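Long-range contacts in putative capsular polysaccharide biosynthesis protein (PDB 6EWJ), which probably acts as a pyridoxal phosphate-dependent sugar aminotransferase in the teichoic acid biosynthesis of Streptococcus pneumoniae: residues P86-T91 / V107-D112; M116-L121 / D145-V150. All coordinates share one frame; numbering follows the deposited sequence.

Contact 1 (86-91 with 107-112) and contact 2 (116-121 with 145-150) follow each other along the chain, their centres about 13 Å apart. Two probable hydrogen bonds join them: Asp117 N lies 3.0 Å from Asp108 O, and Gln110 NE2 lies 2.9 Å from Met116 O. Val107 CG1 also packs 3.6 Å from Leu121 N. Contact 1 is nearer the cofactor site, the side chain of Met88 lying about 4 Å from that of Tyr351, a residue seen to bind pyridoxal 5'-phosphate; no cofactor is bound here. Contact 2 lies away from the cofactor site and joins two helices of the same alpha/beta domain.

Contact 1 of 2, residues P86-T91 / V107-D112; sequences PAMTYT and VDIQAD
Ala87 N donates to Val107 O over 2.9 Å, with a fairly straight N-H...O angle of 158°. The donor stands above the carbonyl plane, 35° out of it, where the two segments begin to part. This bond belongs to the last parallel bridge between their strands, Pro86 with Val107, whose CA atoms are 5.0 Å apart and whose side chains diverge. The methyl of Ala87 settles beside the same carbonyl, its CB 3.6 Å from Val107 O. Beyond the bridge the contact becomes apolar. Met88 CB touches the branch methyl of Ile109, at 3.7 Å from its CG2, and the end of the longer arm follows with Ile109 CD1 4.1 Å from Met88 CB. Ile109 CG1 sits between its own backbone N and carbonyl carbon (chi1 65°), and this rotation presents both CG2 and CD1 to the one methionine carbon. The Met88 chain then bends at its second and third torsions and leads the sulfur and terminal methyl away from Ile109, so that the root of the chain makes the contact. The Asp108 carboxylate reaches forward over the next peptide: Asp108 OD1 accepts a weak hydrogen bond from Ile109 N at 2.9 Å. The same oxygen takes Ala373 N and OD2 takes Lys372 N, both in the first turn of helix 371-378, whose amides would probably stabilise the negative charge. Phe376 of that helix packs against both Met88 and Ile109. The two segments leave neighbouring parallel strands, 82-86 and 103-107, the latter outermost within this chain. Helix 92-99 completes the beta-alpha-beta crossover between them in the seven-stranded sheet of the fold-type I aminotransferases, while Leu120 and Ala124 of helix 118-124 pack on Val107.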
# COMPACT_ATOMS: atom_id res chain seq x y z
N PRO A 86 -11.11 -7.21 -20.28
CA PRO A 86 -12.40 -6.84 -20.84
C PRO A 86 -12.65 -5.36 -20.86
O PRO A 86 -12.12 -4.63 -20.00
CB PRO A 86 -13.40 -7.54 -19.91
CG PRO A 86 -12.63 -8.55 -19.11
CD PRO A 86 -11.24 -7.97 -19.03
N ALA A 87 -13.44 -4.91 -21.85
CA ALA A 87 -13.89 -3.53 -21.94
C ALA A 87 -14.88 -3.20 -20.82
O ALA A 87 -14.96 -2.03 -20.38
CB ALA A 87 -14.47 -3.26 -23.31
N MET A 88 -15.52 -4.24 -20.27
CA MET A 88 -16.49 -4.15 -19.20
C MET A 88 -15.85 -4.69 -17.94
O MET A 88 -15.90 -5.89 -17.64
CB MET A 88 -17.77 -4.93 -19.56
CG MET A 88 -18.76 -5.18 -18.41
SD MET A 88 -19.27 -3.65 -17.63
CE MET A 88 -19.94 -2.84 -19.06
N THR A 89 -15.20 -3.79 -17.19
CA THR A 89 -14.67 -4.12 -15.87
C THR A 89 -14.39 -2.85 -15.07
O THR A 89 -14.58 -1.74 -15.56
CB THR A 89 -13.39 -4.96 -15.96
OG1 THR A 89 -13.01 -5.40 -14.65
CG2 THR A 89 -12.25 -4.20 -16.58
N TYR A 90 -13.99 -3.04 -13.81
CA TYR A 90 -13.61 -1.96 -12.96
C TYR A 90 -12.23 -1.39 -13.37
O TYR A 90 -11.37 -2.15 -13.83
CB TYR A 90 -13.55 -2.45 -11.50
CG TYR A 90 -13.28 -1.33 -10.49
CD1 TYR A 90 -14.11 -0.21 -10.40
CD2 TYR A 90 -12.25 -1.46 -9.56
CE1 TYR A 90 -13.87 0.80 -9.45
CE2 TYR A 90 -12.00 -0.44 -8.62
CZ TYR A 90 -12.81 0.68 -8.58
OH TYR A 90 -12.55 1.64 -7.59
N THR A 91 -12.01 -0.09 -13.17
CA THR A 91 -10.75 0.51 -13.58
C THR A 91 -9.48 -0.23 -13.06
O THR A 91 -8.48 -0.31 -13.78
CB THR A 91 -10.63 2.00 -13.21
OG1 THR A 91 -9.39 2.51 -13.70
CG2 THR A 91 -10.73 2.25 -11.71
N VAL A 107 -11.04 -5.97 -24.92
CA VAL A 107 -11.83 -6.87 -25.76
C VAL A 107 -13.30 -6.71 -25.40
O VAL A 107 -13.64 -6.65 -24.22
CB VAL A 107 -11.39 -8.33 -25.58
CG1 VAL A 107 -12.24 -9.26 -26.43
CG2 VAL A 107 -9.93 -8.50 -25.97
N ASP A 108 -14.16 -6.65 -26.43
CA ASP A 108 -15.58 -6.47 -26.22
C ASP A 108 -16.18 -7.73 -25.61
O ASP A 108 -15.57 -8.81 -25.65
CB ASP A 108 -16.33 -6.11 -27.53
CG ASP A 108 -17.62 -5.36 -27.28
OD1 ASP A 108 -17.91 -4.99 -26.11
OD2 ASP A 108 -18.34 -5.09 -28.26
N ILE A 109 -17.37 -7.58 -25.05
CA ILE A 109 -18.00 -8.64 -24.34
C ILE A 109 -19.09 -9.27 -25.21
O ILE A 109 -19.26 -8.89 -26.36
CB ILE A 109 -18.51 -8.16 -22.96
CG1 ILE A 109 -19.62 -7.12 -23.11
CG2 ILE A 109 -17.34 -7.60 -22.15
CD1 ILE A 109 -20.47 -6.94 -21.87
N GLN A 110 -19.76 -10.28 -24.67
CA GLN A 110 -20.78 -11.01 -25.40
C GLN A 110 -22.13 -10.29 -25.28
O GLN A 110 -22.27 -9.33 -24.52
CB GLN A 110 -20.88 -12.46 -24.89
CG GLN A 110 -19.56 -13.23 -24.97
CD GLN A 110 -19.64 -14.64 -24.36
OE1 GLN A 110 -20.70 -15.27 -24.38
NE2 GLN A 110 -18.50 -15.16 -23.89
N ALA A 111 -23.15 -10.78 -26.01
CA ALA A 111 -24.47 -10.11 -25.99
C ALA A 111 -25.25 -10.37 -24.69
O ALA A 111 -26.09 -9.55 -24.30
CB ALA A 111 -25.27 -10.54 -27.21
N ASP A 112 -25.00 -11.50 -24.04
CA ASP A 112 -25.89 -12.02 -23.01
C ASP A 112 -25.15 -12.37 -21.74
O ASP A 112 -25.61 -13.21 -20.97
CB ASP A 112 -26.60 -13.33 -23.51
CG ASP A 112 -27.25 -13.15 -24.86
OD1 ASP A 112 -28.08 -12.22 -24.98
OD2 ASP A 112 -26.97 -13.98 -25.80

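Contact 2 of 2, residues M116-L121 / D145-V150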
# COMPACT_ATOMS: atom_id res chain seq x y z
N MET A 116 -15.93 -11.73 -21.85
CA MET A 116 -15.33 -11.40 -23.14
C MET A 116 -15.88 -12.34 -24.23
O MET A 116 -16.14 -13.55 -23.98
CB MET A 116 -13.82 -11.51 -23.10
CG MET A 116 -13.16 -10.33 -22.41
SD MET A 116 -11.38 -10.43 -22.38
CE MET A 116 -11.17 -11.77 -21.18
N ASP A 117 -16.11 -11.77 -25.41
CA ASP A 117 -16.33 -12.53 -26.60
C ASP A 117 -14.99 -13.19 -26.91
O ASP A 117 -14.01 -12.51 -27.16
CB ASP A 117 -16.80 -11.58 -27.73
CG ASP A 117 -16.98 -12.27 -29.06
OD1 ASP A 117 -16.19 -13.16 -29.42
OD2 ASP A 117 -17.89 -11.85 -29.80
N TYR A 118 -14.95 -14.53 -26.83
CA TYR A 118 -13.66 -15.25 -26.85
C TYR A 118 -13.10 -15.39 -28.24
O TYR A 118 -11.94 -15.73 -28.37
CB TYR A 118 -13.78 -16.62 -26.11
CG TYR A 118 -14.04 -16.41 -24.65
CD1 TYR A 118 -13.05 -15.86 -23.84
CD2 TYR A 118 -15.28 -16.65 -24.08
CE1 TYR A 118 -13.25 -15.63 -22.50
CE2 TYR A 118 -15.50 -16.39 -22.73
CZ TYR A 118 -14.45 -15.86 -21.93
OH TYR A 118 -14.61 -15.57 -20.57
N ASP A 119 -13.95 -15.17 -29.25
CA ASP A 119 -13.50 -15.11 -30.63
C ASP A 119 -12.74 -13.81 -30.80
O ASP A 119 -11.64 -13.82 -31.37
CB ASP A 119 -14.67 -15.14 -31.62
CG ASP A 119 -15.45 -16.45 -31.55
OD1 ASP A 119 -14.81 -17.53 -31.44
OD2 ASP A 119 -16.70 -16.41 -31.68
N LEU A 120 -13.33 -12.72 -30.33
CA LEU A 120 -12.65 -11.42 -30.38
C LEU A 120 -11.38 -11.43 -29.51
O LEU A 120 -10.40 -10.79 -29.86
CB LEU A 120 -13.59 -10.30 -29.97
CG LEU A 120 -14.77 -9.95 -30.91
CD1 LEU A 120 -15.60 -8.85 -30.28
CD2 LEU A 120 -14.31 -9.53 -32.30
N LEU A 121 -11.40 -12.18 -28.41
CA LEU A 121 -10.18 -12.39 -27.59
C LEU A 121 -9.06 -13.05 -28.38
O LEU A 121 -7.93 -12.55 -28.41
CB LEU A 121 -10.50 -13.25 -26.39
CG LEU A 121 -9.33 -13.71 -25.48
CD1 LEU A 121 -8.60 -12.50 -24.99
CD2 LEU A 121 -9.78 -14.51 -24.31
N ASP A 145 -12.49 -23.25 -19.45
CA ASP A 145 -12.17 -24.21 -20.49
C ASP A 145 -11.90 -23.52 -21.82
O ASP A 145 -10.95 -23.87 -22.49
CB ASP A 145 -13.27 -25.27 -20.66
CG ASP A 145 -13.34 -26.25 -19.47
OD1 ASP A 145 -12.48 -26.21 -18.59
OD2 ASP A 145 -14.31 -27.04 -19.45
N ARG A 146 -12.73 -22.55 -22.18
CA ARG A 146 -12.52 -21.81 -23.42
C ARG A 146 -11.27 -20.92 -23.35
O ARG A 146 -10.44 -20.93 -24.25
CB ARG A 146 -13.74 -20.96 -23.74
CG ARG A 146 -13.64 -20.19 -25.05
CD ARG A 146 -13.46 -21.12 -26.26
NE ARG A 146 -13.10 -20.36 -27.46
CZ ARG A 146 -13.93 -19.66 -28.22
NH1 ARG A 146 -15.23 -19.58 -27.93
NH2 ARG A 146 -13.45 -19.01 -29.27
N LEU A 147 -11.12 -20.19 -22.26
CA LEU A 147 -9.89 -19.35 -22.08
C LEU A 147 -8.59 -20.15 -22.24
O LEU A 147 -7.72 -19.74 -22.98
CB LEU A 147 -9.92 -18.67 -20.72
CG LEU A 147 -10.83 -17.46 -20.67
CD1 LEU A 147 -11.27 -17.09 -19.24
CD2 LEU A 147 -10.05 -16.28 -21.31
N PHE A 148 -8.48 -21.31 -21.57
CA PHE A 148 -7.27 -22.15 -21.70
C PHE A 148 -7.08 -22.72 -23.12
O PHE A 148 -5.95 -22.88 -23.57
CB PHE A 148 -7.21 -23.25 -20.62
CG PHE A 148 -6.71 -22.76 -19.28
CD1 PHE A 148 -5.36 -22.45 -19.11
CD2 PHE A 148 -7.57 -22.59 -18.20
CE1 PHE A 148 -4.89 -21.95 -17.89
CE2 PHE A 148 -7.09 -22.15 -16.97
CZ PHE A 148 -5.75 -21.80 -16.82
N GLN A 149 -8.18 -23.00 -23.80
CA GLN A 149 -8.16 -23.44 -25.23
C GLN A 149 -7.59 -22.33 -26.13
O GLN A 149 -6.76 -22.60 -26.98
CB GLN A 149 -9.57 -23.82 -25.70
CG GLN A 149 -10.10 -25.11 -25.08
CD GLN A 149 -11.60 -25.37 -25.35
OE1 GLN A 149 -12.31 -24.54 -25.92
NE2 GLN A 149 -12.08 -26.52 -24.90
N VAL A 150 -8.00 -21.08 -25.87
CA VAL A 150 -7.48 -19.91 -26.63
C VAL A 150 -5.97 -19.75 -26.49
O VAL A 150 -5.27 -19.66 -27.50
CB VAL A 150 -8.16 -18.60 -26.22
CG1 VAL A 150 -7.43 -17.40 -26.81
CG2 VAL A 150 -9.63 -18.59 -26.64
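Tyr118 and Arg146 pass alongside each other in opposite directions, and the tyrosine lays its CB, rather than its ring, over the centre of one guanidinium face, 3.7 Å from Arg146 CZ. The ring and guanidinium planes are 55° apart, so the pair is not a stack; Arg146 CG approaches the ring obliquely. At the edge of the guanidinium, Arg146 NH2 forms a salt bridge with Asp119 OD1 at 3.0 Å, a fairly straight bond. The oxygen lies almost in the guanidinium plane, yet the nitrogen meets the carboxylate from above its plane, 41° out of it. Arg146 runs out with CG anti to the backbone N (chi1 -177°) and bends at chi2, which carries the charged end past Tyr118 to the acid. Glu122, one turn further along the helix, gives NH2 a second carboxylate partner. On the inner side Leu147 leans on the tyrosine, its CD2 3.5 Å from Tyr118 CE1. That methyl also presses on the next turn, where Leu121 CD2 to Leu147 CD2 is a tight 3.5 Å, and Val150 adds a looser contact with Leu121. The tyrosine hydroxyl is hydrogen-bonded to Glu115, outside both segments, which ties the far end of the ring. Behind this shell, Asp117 is the N-cap of helix 118-124: its OD1 accepts from Leu120 N at 3.0 Å and more weakly from Asp119 N, fixing the turn that presents Tyr118 and Asp119. Helix 118-124 leads into strand 129-132, while helix 144-153 is followed by helix 163-168 before strand 172-177; the two strands are neighbours in the central sheet. Leu121 reaches Ile84 of strand 82-86 and Leu147 reaches Ile173 of strand 172-177, so the apolar side of this pair rests on the sheet.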